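Local structure of aminoglycoside 6'-n-acetyltransferase (Salmonella choleraesuis, 2VBQ) at residues A[26-31]-A[53-58]; A[36-41]-A[77-82]; A[94-99]-A[130-135]. The protein transfers an acetyl group from acetyl-CoA to the 6'-amino group of aminoglycosides such as kanamycin B, conferring antibiotic resistance, and works as a homodimer. All coordinates share one frame; numbering follows the deposited sequence.

Overall arrangement
Along the chain, contacts 1 and 2 interlock: 26-31, 36-41, 53-58 and 77-82 alternate, and both are complete before contact 3 begins at 94-99. Contact 1 holds helix 47-59 to the loop between strand 21-25 and helix 31-41, contact 2 seats helix 31-41 on strand 73-83 of the mixed sheet, and contact 3 pairs strands 95-103 and 131-136 of that sheet. Contacts 1 and 2 have centres about 11 Å apart and meet in the salt bridge between Asp53 and Arg38. Contacts 2 and 3, centres about 15 Å apart, are linked through neighbouring strands; contacts 1 and 3, centres about 20 Å apart, do not touch. In this GNAT fold, contacts 2 and 3 supply residues of the bisubstrate-inhibitor pocket.

Contact 1 of 3, residues A[26-31]-A[53-58]; sequences MNKTHL and DGEEIL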
loop_
_atom_site.group_PDB
_atom_site.type_symbol
_atom_site.label_atom_id
_atom_site.label_comp_id
_atom_site.label_asym_id
_atom_site.label_seq_id
_atom_site.Cartn_x
_atom_site.Cartn_y
_atom_site.Cartn_z
ATOM N N MET A 26 4.837 -1.420 22.149
ATOM C CA MET A 26 4.184 -2.572 22.726
ATOM C C MET A 26 5.101 -3.774 22.835
ATOM O O MET A 26 5.737 -4.192 21.858
ATOM C CB MET A 26 2.983 -2.987 21.908
ATOM C CG MET A 26 2.433 -4.306 22.416
ATOM S SD MET A 26 1.028 -4.795 21.501
ATOM C CE MET A 26 1.735 -5.515 19.981
ATOM N N ASN A 27 5.140 -4.335 24.033
ATOM C CA ASN A 27 5.854 -5.570 24.277
ATOM C C ASN A 27 4.840 -6.533 24.908
ATOM O O ASN A 27 3.640 -6.207 25.027
ATOM C CB ASN A 27 7.123 -5.304 25.124
ATOM C CG ASN A 27 6.831 -4.659 26.480
ATOM O OD1 ASN A 27 5.758 -4.844 27.056
ATOM N ND2 ASN A 27 7.802 -3.914 27.010
ATOM N N LYS A 28 5.301 -7.725 25.279
ATOM C CA LYS A 28 4.468 -8.710 25.946
ATOM C C LYS A 28 3.617 -8.109 27.082
ATOM O O LYS A 28 2.445 -8.467 27.253
ATOM C CB LYS A 28 5.360 -9.836 26.499
ATOM C CG LYS A 28 4.630 -11.156 26.724
ATOM C CD LYS A 28 4.387 -11.878 25.400
ATOM C CE LYS A 28 3.597 -13.165 25.596
ATOM N NZ LYS A 28 4.326 -14.194 26.404
ATOM N N THR A 29 4.204 -7.196 27.850
ATOM C CA THR A 29 3.492 -6.625 28.991
ATOM C C THR A 29 2.301 -5.703 28.623
ATOM O O THR A 29 1.389 -5.530 29.429
ATOM C CB THR A 29 4.445 -5.970 30.031
ATOM O OG1 THR A 29 5.011 -4.765 29.505
ATOM C CG2 THR A 29 5.562 -6.933 30.427
ATOM N N HIS A 30 2.278 -5.159 27.404
ATOM C CA HIS A 30 1.179 -4.283 26.993
ATOM C C HIS A 30 0.188 -4.948 26.065
ATOM O O HIS A 30 -0.658 -4.262 25.493
ATOM C CB HIS A 30 1.701 -3.034 26.288
ATOM C CG HIS A 30 2.629 -2.219 27.116
ATOM N ND1 HIS A 30 3.986 -2.179 26.879
ATOM C CD2 HIS A 30 2.403 -1.411 28.177
ATOM C CE1 HIS A 30 4.555 -1.376 27.762
ATOM N NE2 HIS A 30 3.617 -0.902 28.564
ATOM N N LEU A 31 0.323 -6.263 25.874
ATOM C CA LEU A 31 -0.508 -6.978 24.906
ATOM C C LEU A 31 -1.990 -6.860 25.208
ATOM O O LEU A 31 -2.782 -6.641 24.292
ATOM C CB LEU A 31 -0.147 -8.462 24.819
ATOM C CG LEU A 31 0.932 -8.944 23.847
ATOM C CD1 LEU A 31 1.157 -10.448 24.073
ATOM C CD2 LEU A 31 0.548 -8.659 22.397
ATOM N N ASP A 53 -2.169 -11.496 15.470
ATOM C CA ASP A 53 -1.580 -10.185 15.160
ATOM C C ASP A 53 -0.646 -9.690 16.255
ATOM O O ASP A 53 0.447 -9.211 15.967
ATOM C CB ASP A 53 -2.669 -9.148 14.887
ATOM C CG ASP A 53 -3.464 -9.451 13.630
ATOM O OD1 ASP A 53 -3.092 -10.391 12.889
ATOM O OD2 ASP A 53 -4.473 -8.751 13.388
ATOM N N GLY A 54 -1.087 -9.817 17.504
ATOM C CA GLY A 54 -0.269 -9.466 18.655
ATOM C C GLY A 54 1.077 -10.154 18.630
ATOM O O GLY A 54 2.124 -9.489 18.682
ATOM N N GLU A 55 1.036 -11.490 18.549
ATOM C CA GLU A 55 2.244 -12.320 18.585
ATOM C C GLU A 55 3.199 -12.007 17.429
ATOM O O GLU A 55 4.403 -11.902 17.636
ATOM C CB GLU A 55 1.904 -13.822 18.600
ATOM C CG GLU A 55 1.106 -14.295 19.815
ATOM C CD GLU A 55 1.681 -13.834 21.159
ATOM O OE1 GLU A 55 2.929 -13.862 21.351
ATOM O OE2 GLU A 55 0.870 -13.454 22.037
ATOM N N GLU A 56 2.646 -11.855 16.228
ATOM C CA GLU A 56 3.429 -11.484 15.059
ATOM C C GLU A 56 4.180 -10.176 15.296
ATOM O O GLU A 56 5.396 -10.128 15.105
ATOM C CB GLU A 56 2.541 -11.353 13.829
ATOM C CG GLU A 56 3.317 -11.307 12.515
ATOM C CD GLU A 56 2.462 -10.849 11.346
ATOM O OE1 GLU A 56 1.287 -10.495 11.573
ATOM O OE2 GLU A 56 2.962 -10.837 10.201
ATOM N N ILE A 57 3.461 -9.140 15.746
ATOM C CA ILE A 57 4.055 -7.819 15.963
ATOM C C ILE A 57 5.255 -7.887 16.924
ATOM O O ILE A 57 6.307 -7.301 16.658
ATOM C CB ILE A 57 2.995 -6.741 16.396
ATOM C CG1 ILE A 57 1.977 -6.493 15.264
ATOM C CG2 ILE A 57 3.682 -5.419 16.763
ATOM C CD1 ILE A 57 0.701 -5.796 15.666
ATOM N N LEU A 58 5.110 -8.627 18.019
ATOM C CA LEU A 58 6.189 -8.756 19.000
ATOM C C LEU A 58 7.450 -9.414 18.415
ATOM O O LEU A 58 8.558 -9.185 18.884
ATOM C CB LEU A 58 5.708 -9.522 20.245
ATOM C CG LEU A 58 4.571 -8.893 21.066
ATOM C CD1 LEU A 58 4.204 -9.784 22.233
ATOM C CD2 LEU A 58 4.962 -7.493 21.540
#
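Leu58 does most of the work here, sending its two methyls into the loop 26-31. From CB, which itself meets nothing across the contact within 4.2 Å, the chain runs to the fork at CG, and there the contact divides. CD1 meets Leu31 tip to tip, 3.6 Å from Leu31 CD1, and also lies against Leu31 CG and CD2; on another flank it touches Lys28 CD, whose chain crosses that of Leu58 at about a right angle. CD2 goes to the backbone instead, 3.4 Å from Met26 O and 3.5 Å from Asn27 CA. The same methyl lies 4.1 Å from Met26 CE.

Met26 extends straight to its sulfur and bends only at chi3 (80°), which turns CE onto Ile57 CG2 at 3.8 Å. Trp34 of helix 31-41 touches both Met26 and Ile57, and Met26 is tied by backbone hydrogen bonding to Ser65 of strand 63-70. The contact joins the loop that leads from strand 21-25 of the GNAT fold into helix 31-41, where His30 occupies the N-cap position, to helix 47-59, the next helix in the chain.

Gly54 lets Leu31 come close to the helix backbone: Leu31 CD2 rests 3.9 Å from Gly54 CA. The next residue, Glu55, starts out away from the loop, but a bend at chi2 (-49°) brings its carboxylate back across Leu31, with OE2 3.6 Å from Leu31 CD1. Lys28 NZ lies 5.3 Å from Glu55 OE1, too far for a salt bridge, although the opposite charges may still attract weakly.

Contact 2 of 3, residues A[36-41]-A[77-82]; sequences GLRKQL and FADASI
The charged part of this contact is a salt bridge between Arg38 and Asp79. Arg38 runs extended from CG to NE, and its NE donates to Asp79 OD2 at 2.9 Å, nearly straight at 171° and in the guanidinium plane. OD2 receives it on the syn lone pair, while the carboxylate is turned 50° from the guanidinium. NH2 adds a weak bond to the same oxygen, and a water accepts from NH2 and donates to OD2. Asp79 OD1 is taken by Ser65 OG and Trp34 NE1, and Arg38 NH1 by Asp53 and His50, so both groups are held from several sides.

Segment 36-41, on helix 31-41, crosses segment 77-82, on strand 73-83 of the GNAT sheet, at 82°, the two axes 9.4 Å apart at closest. Arg38 and Leu41 line the pocket of the bound bisubstrate inhibitor.

The apolar part gathers round Phe77, whose CB points toward the helix. Leu37 CB lies 3.6 Å from Phe77 CD1. Arg38 CA and CG both lie 3.6 Å from Phe77 CZ, the two side chains crossing at about a right angle. Leu41 CD2 approaches Phe77 CZ at 3.8 Å. Phe102 packs against Phe77, Leu37 and Leu41.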
loop_
_atom_site.group_PDB
_atom_site.type_symbol
_atom_site.label_atom_id
_atom_site.label_comp_id
_atom_site.label_asym_id
_atom_site.label_seq_id
_atom_site.Cartn_x
_atom_site.Cartn_y
_atom_site.Cartn_z
ATOM N N GLY A 36 -7.317 -4.727 24.037
ATOM C CA GLY A 36 -8.531 -4.070 24.570
ATOM C C GLY A 36 -8.960 -2.849 23.761
ATOM O O GLY A 36 -10.162 -2.620 23.534
ATOM N N LEU A 37 -7.978 -2.065 23.317
ATOM C CA LEU A 37 -8.221 -0.889 22.492
ATOM C C LEU A 37 -8.492 -1.220 21.025
ATOM O O LEU A 37 -9.377 -0.642 20.391
ATOM C CB LEU A 37 -7.014 0.056 22.595
ATOM C CG LEU A 37 -6.947 0.871 23.870
ATOM C CD1 LEU A 37 -5.519 1.400 24.089
ATOM C CD2 LEU A 37 -8.025 2.014 23.863
ATOM N N ARG A 38 -7.716 -2.161 20.488
ATOM C CA ARG A 38 -7.837 -2.552 19.084
ATOM C C ARG A 38 -9.239 -3.058 18.726
ATOM O O ARG A 38 -9.754 -2.813 17.627
ATOM C CB ARG A 38 -6.773 -3.602 18.755
ATOM C CG ARG A 38 -6.320 -3.581 17.302
ATOM C CD ARG A 38 -5.113 -4.433 17.231
ATOM N NE ARG A 38 -4.428 -4.473 15.948
ATOM C CZ ARG A 38 -4.465 -5.503 15.108
ATOM N NH1 ARG A 38 -5.203 -6.574 15.390
ATOM N NH2 ARG A 38 -3.760 -5.457 13.981
ATOM N N LYS A 39 -9.869 -3.752 19.672
ATOM C CA LYS A 39 -11.210 -4.274 19.454
ATOM C C LYS A 39 -12.245 -3.155 19.409
ATOM O O LYS A 39 -13.370 -3.354 18.911
ATOM C CB LYS A 39 -11.550 -5.317 20.528
ATOM C CG LYS A 39 -10.748 -6.591 20.342
ATOM C CD LYS A 39 -10.569 -7.401 21.627
ATOM C CE LYS A 39 -10.615 -8.876 21.302
ATOM N NZ LYS A 39 -9.437 -9.621 21.853
ATOM N N GLN A 40 -11.882 -1.983 19.932
ATOM C CA GLN A 40 -12.761 -0.830 19.838
ATOM C C GLN A 40 -12.551 -0.040 18.544
ATOM O O GLN A 40 -13.495 0.549 18.020
ATOM C CB GLN A 40 -12.627 0.080 21.051
ATOM C CG GLN A 40 -12.951 -0.606 22.369
ATOM C CD GLN A 40 -12.641 0.276 23.575
ATOM O OE1 GLN A 40 -13.323 1.290 23.807
ATOM N NE2 GLN A 40 -11.601 -0.109 24.350
ATOM N N LEU A 41 -11.328 -0.025 18.017
ATOM C CA LEU A 41 -11.117 0.600 16.720
ATOM C C LEU A 41 -11.805 -0.233 15.622
ATOM O O LEU A 41 -12.490 0.317 14.739
ATOM C CB LEU A 41 -9.627 0.792 16.394
ATOM C CG LEU A 41 -9.304 1.329 14.989
ATOM C CD1 LEU A 41 -9.952 2.709 14.728
ATOM C CD2 LEU A 41 -7.802 1.380 14.759
ATOM N N PHE A 77 -3.890 3.888 20.978
ATOM C CA PHE A 77 -2.800 3.144 20.349
ATOM C C PHE A 77 -2.642 3.496 18.888
ATOM O O PHE A 77 -3.537 4.066 18.235
ATOM C CB PHE A 77 -2.974 1.605 20.495
ATOM C CG PHE A 77 -3.922 1.023 19.509
ATOM C CD1 PHE A 77 -5.311 1.187 19.688
ATOM C CD2 PHE A 77 -3.450 0.330 18.377
ATOM C CE1 PHE A 77 -6.210 0.681 18.742
ATOM C CE2 PHE A 77 -4.347 -0.190 17.431
ATOM C CZ PHE A 77 -5.723 -0.025 17.620
ATOM N N ALA A 78 -1.483 3.108 18.366
ATOM C CA ALA A 78 -1.240 3.141 16.949
ATOM C C ALA A 78 -0.503 1.877 16.509
ATOM O O ALA A 78 0.419 1.407 17.188
ATOM C CB ALA A 78 -0.432 4.418 16.565
ATOM N N ASP A 79 -0.915 1.343 15.358
ATOM C CA ASP A 79 -0.173 0.264 14.711
ATOM C C ASP A 79 0.635 0.877 13.578
ATOM O O ASP A 79 0.105 1.695 12.834
ATOM C CB ASP A 79 -1.136 -0.790 14.127
ATOM C CG ASP A 79 -1.855 -1.605 15.202
ATOM O OD1 ASP A 79 -1.401 -1.645 16.350
ATOM O OD2 ASP A 79 -2.880 -2.237 14.882
ATOM N N ALA A 80 1.895 0.452 13.422
ATOM C CA ALA A 80 2.758 0.964 12.345
ATOM C C ALA A 80 3.498 -0.185 11.651
ATOM O O ALA A 80 3.661 -1.263 12.220
ATOM C CB ALA A 80 3.728 1.996 12.881
ATOM N N SER A 81 3.890 0.037 10.406
ATOM C CA SER A 81 4.726 -0.904 9.692
ATOM C C SER A 81 5.832 -0.163 8.959
ATOM O O SER A 81 5.748 1.051 8.744
ATOM C CB SER A 81 3.887 -1.657 8.651
ATOM O OG SER A 81 3.410 -0.742 7.661
ATOM N N ILE A 82 6.851 -0.922 8.552
ATOM C CA ILE A 82 7.821 -0.467 7.562
ATOM C C ILE A 82 7.494 -1.227 6.277
ATOM O O ILE A 82 7.647 -2.467 6.198
ATOM C CB ILE A 82 9.260 -0.806 7.963
ATOM C CG1 ILE A 82 9.576 -0.287 9.382
ATOM C CG2 ILE A 82 10.249 -0.278 6.852
ATOM C CD1 ILE A 82 9.486 1.211 9.561
HETATM O O HOH W 1 -2.769 -3.051 12.134
#

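Contact 3 of 3, residues A[94-99]-A[130-135]; sequences PVVFLE and REMASD
The two parallel strands of a beta-alpha-beta unit in the GNAT fold, joined through helix 112-126, meet here with Val96 paired to Met132 and Phe97 to Ala133. Three backbone hydrogen bonds zip them together: Val96 N to Glu131 O, Ala133 N to Val96 O (2.9 Å), and Leu98 N to Ala133 O, the straightest at 172°. Beyond the first of these, a water bridges Pro94 O and Arg130 N.

On the face covered by helix 112-126, Val96 CG1 packs 3.5 Å from Met132 CB. The other face carries Phe97. With chi1 -159° its ring leans across the neighbouring strand, CD2 lying 3.7 Å from Ala133 CB, and Ala133 O sits over the ring face, offset toward the rim. Phe160 of the second subunit packs on Phe97, and residues 132-135 pair antiparallel with a strand of that subunit, so the sheet continues across the dimer interface.

Asp135 and Glu99 both belong to the aminoglycoside site. Asp135 OD1 is hydrogen-bonded to the inhibitor, and OD2 to Asn88 of the second subunit. Ser134 OG is hydrogen-bonded to His147 NE2 and also touches Leu98 CB. Beside it, Ser134 CA makes a CH-pi contact over the Phe97 ring face, 4.0 Å from the ring centroid.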
loop_
_atom_site.group_PDB
_atom_site.type_symbol
_atom_site.label_atom_id
_atom_site.label_comp_id
_atom_site.label_asym_id
_atom_site.label_seq_id
_atom_site.Cartn_x
_atom_site.Cartn_y
_atom_site.Cartn_z
ATOM N N PRO A 94 12.256 2.047 1.967
ATOM C CA PRO A 94 10.948 1.709 2.504
ATOM C C PRO A 94 10.247 2.943 3.111
ATOM O O PRO A 94 10.855 4.024 3.218
ATOM C CB PRO A 94 11.278 0.680 3.607
ATOM C CG PRO A 94 12.577 1.168 4.148
ATOM C CD PRO A 94 13.332 1.740 2.938
ATOM N N VAL A 95 8.983 2.755 3.492
ATOM C CA VAL A 95 8.143 3.829 4.033
ATOM C C VAL A 95 7.575 3.367 5.387
ATOM O O VAL A 95 7.177 2.192 5.526
ATOM C CB VAL A 95 6.986 4.195 3.035
ATOM C CG1 VAL A 95 5.992 5.190 3.653
ATOM C CG2 VAL A 95 7.554 4.757 1.741
ATOM N N VAL A 96 7.585 4.269 6.374
ATOM C CA VAL A 96 6.880 4.027 7.657
ATOM C C VAL A 96 5.389 4.347 7.530
ATOM O O VAL A 96 4.995 5.462 7.136
ATOM C CB VAL A 96 7.564 4.713 8.927
ATOM C CG1 VAL A 96 7.553 6.238 8.858
ATOM C CG2 VAL A 96 6.925 4.180 10.233
ATOM N N PHE A 97 4.558 3.334 7.780
ATOM C CA PHE A 97 3.154 3.454 7.454
ATOM C C PHE A 97 2.275 3.372 8.701
ATOM O O PHE A 97 2.442 2.467 9.533
ATOM C CB PHE A 97 2.685 2.402 6.401
ATOM C CG PHE A 97 1.412 2.821 5.700
ATOM C CD1 PHE A 97 0.159 2.598 6.286
ATOM C CD2 PHE A 97 1.472 3.524 4.496
ATOM C CE1 PHE A 97 -1.018 3.037 5.663
ATOM C CE2 PHE A 97 0.300 3.962 3.876
ATOM C CZ PHE A 97 -0.940 3.703 4.462
ATOM N N LEU A 98 1.375 4.348 8.843
ATOM C CA LEU A 98 0.399 4.357 9.946
ATOM C C LEU A 98 -0.749 3.385 9.600
ATOM O O LEU A 98 -1.641 3.720 8.817
ATOM C CB LEU A 98 -0.103 5.793 10.224
ATOM C CG LEU A 98 -1.005 6.015 11.466
ATOM C CD1 LEU A 98 -0.226 5.741 12.769
ATOM C CD2 LEU A 98 -1.607 7.408 11.502
ATOM N N GLU A 99 -0.713 2.183 10.189
ATOM C CA GLU A 99 -1.647 1.112 9.839
ATOM C C GLU A 99 -2.984 1.225 10.586
ATOM O O GLU A 99 -4.017 0.765 10.098
ATOM C CB GLU A 99 -1.011 -0.282 10.065
ATOM C CG GLU A 99 0.270 -0.583 9.221
ATOM C CD GLU A 99 0.010 -0.807 7.710
ATOM O OE1 GLU A 99 -1.139 -0.660 7.236
ATOM O OE2 GLU A 99 0.980 -1.110 6.983
ATOM N N ARG A 130 12.493 7.553 4.855
ATOM C CA ARG A 130 12.501 8.986 4.490
ATOM C C ARG A 130 11.110 9.601 4.516
ATOM O O ARG A 130 10.970 10.813 4.639
ATOM C CB ARG A 130 13.168 9.211 3.122
ATOM C CG ARG A 130 14.584 8.643 3.036
ATOM C CD ARG A 130 15.446 9.256 1.893
ATOM N NE ARG A 130 15.237 8.636 0.577
ATOM C CZ ARG A 130 15.588 7.389 0.251
ATOM N NH1 ARG A 130 16.147 6.576 1.150
ATOM N NH2 ARG A 130 15.365 6.941 -0.983
ATOM N N GLU A 131 10.084 8.757 4.419
ATOM C CA GLU A 131 8.710 9.221 4.318
ATOM C C GLU A 131 7.839 8.417 5.278
ATOM O O GLU A 131 8.080 7.219 5.501
ATOM C CB GLU A 131 8.174 9.042 2.892
ATOM C CG GLU A 131 8.777 9.969 1.834
ATOM C CD GLU A 131 8.497 9.497 0.404
ATOM O OE1 GLU A 131 8.788 8.326 0.077
ATOM O OE2 GLU A 131 7.975 10.283 -0.399
ATOM N N MET A 132 6.841 9.095 5.831
ATOM C CA MET A 132 5.766 8.466 6.576
ATOM C C MET A 132 4.483 8.650 5.791
ATOM O O MET A 132 4.229 9.729 5.235
ATOM C CB MET A 132 5.650 9.074 7.985
ATOM C CG MET A 132 4.423 8.603 8.813
ATOM S SD MET A 132 4.591 8.950 10.578
ATOM C CE MET A 132 4.700 10.743 10.510
ATOM N N ALA A 133 3.683 7.594 5.725
ATOM C CA ALA A 133 2.404 7.654 5.034
ATOM C C ALA A 133 1.268 7.025 5.836
ATOM O O ALA A 133 1.495 6.323 6.854
ATOM C CB ALA A 133 2.507 7.023 3.644
ATOM N N SER A 134 0.051 7.280 5.350
ATOM C CA SER A 134 -1.195 6.849 5.974
ATOM C C SER A 134 -2.304 6.970 4.929
ATOM O O SER A 134 -2.100 7.574 3.881
ATOM C CB SER A 134 -1.494 7.723 7.188
ATOM O OG SER A 134 -2.629 7.250 7.899
ATOM N N ASP A 135 -3.446 6.349 5.175
ATOM C CA ASP A 135 -4.593 6.575 4.324
ATOM C C ASP A 135 -5.820 6.622 5.216
ATOM O O ASP A 135 -5.799 6.163 6.360
ATOM C CB ASP A 135 -4.728 5.510 3.210
ATOM C CG ASP A 135 -5.308 4.193 3.708
ATOM O OD1 ASP A 135 -6.449 4.175 4.230
ATOM O OD2 ASP A 135 -4.640 3.150 3.550
HETATM O O HOH W 2 13.072 5.568 2.746
HETATM O O HOH W 3 -3.962 3.436 7.398
#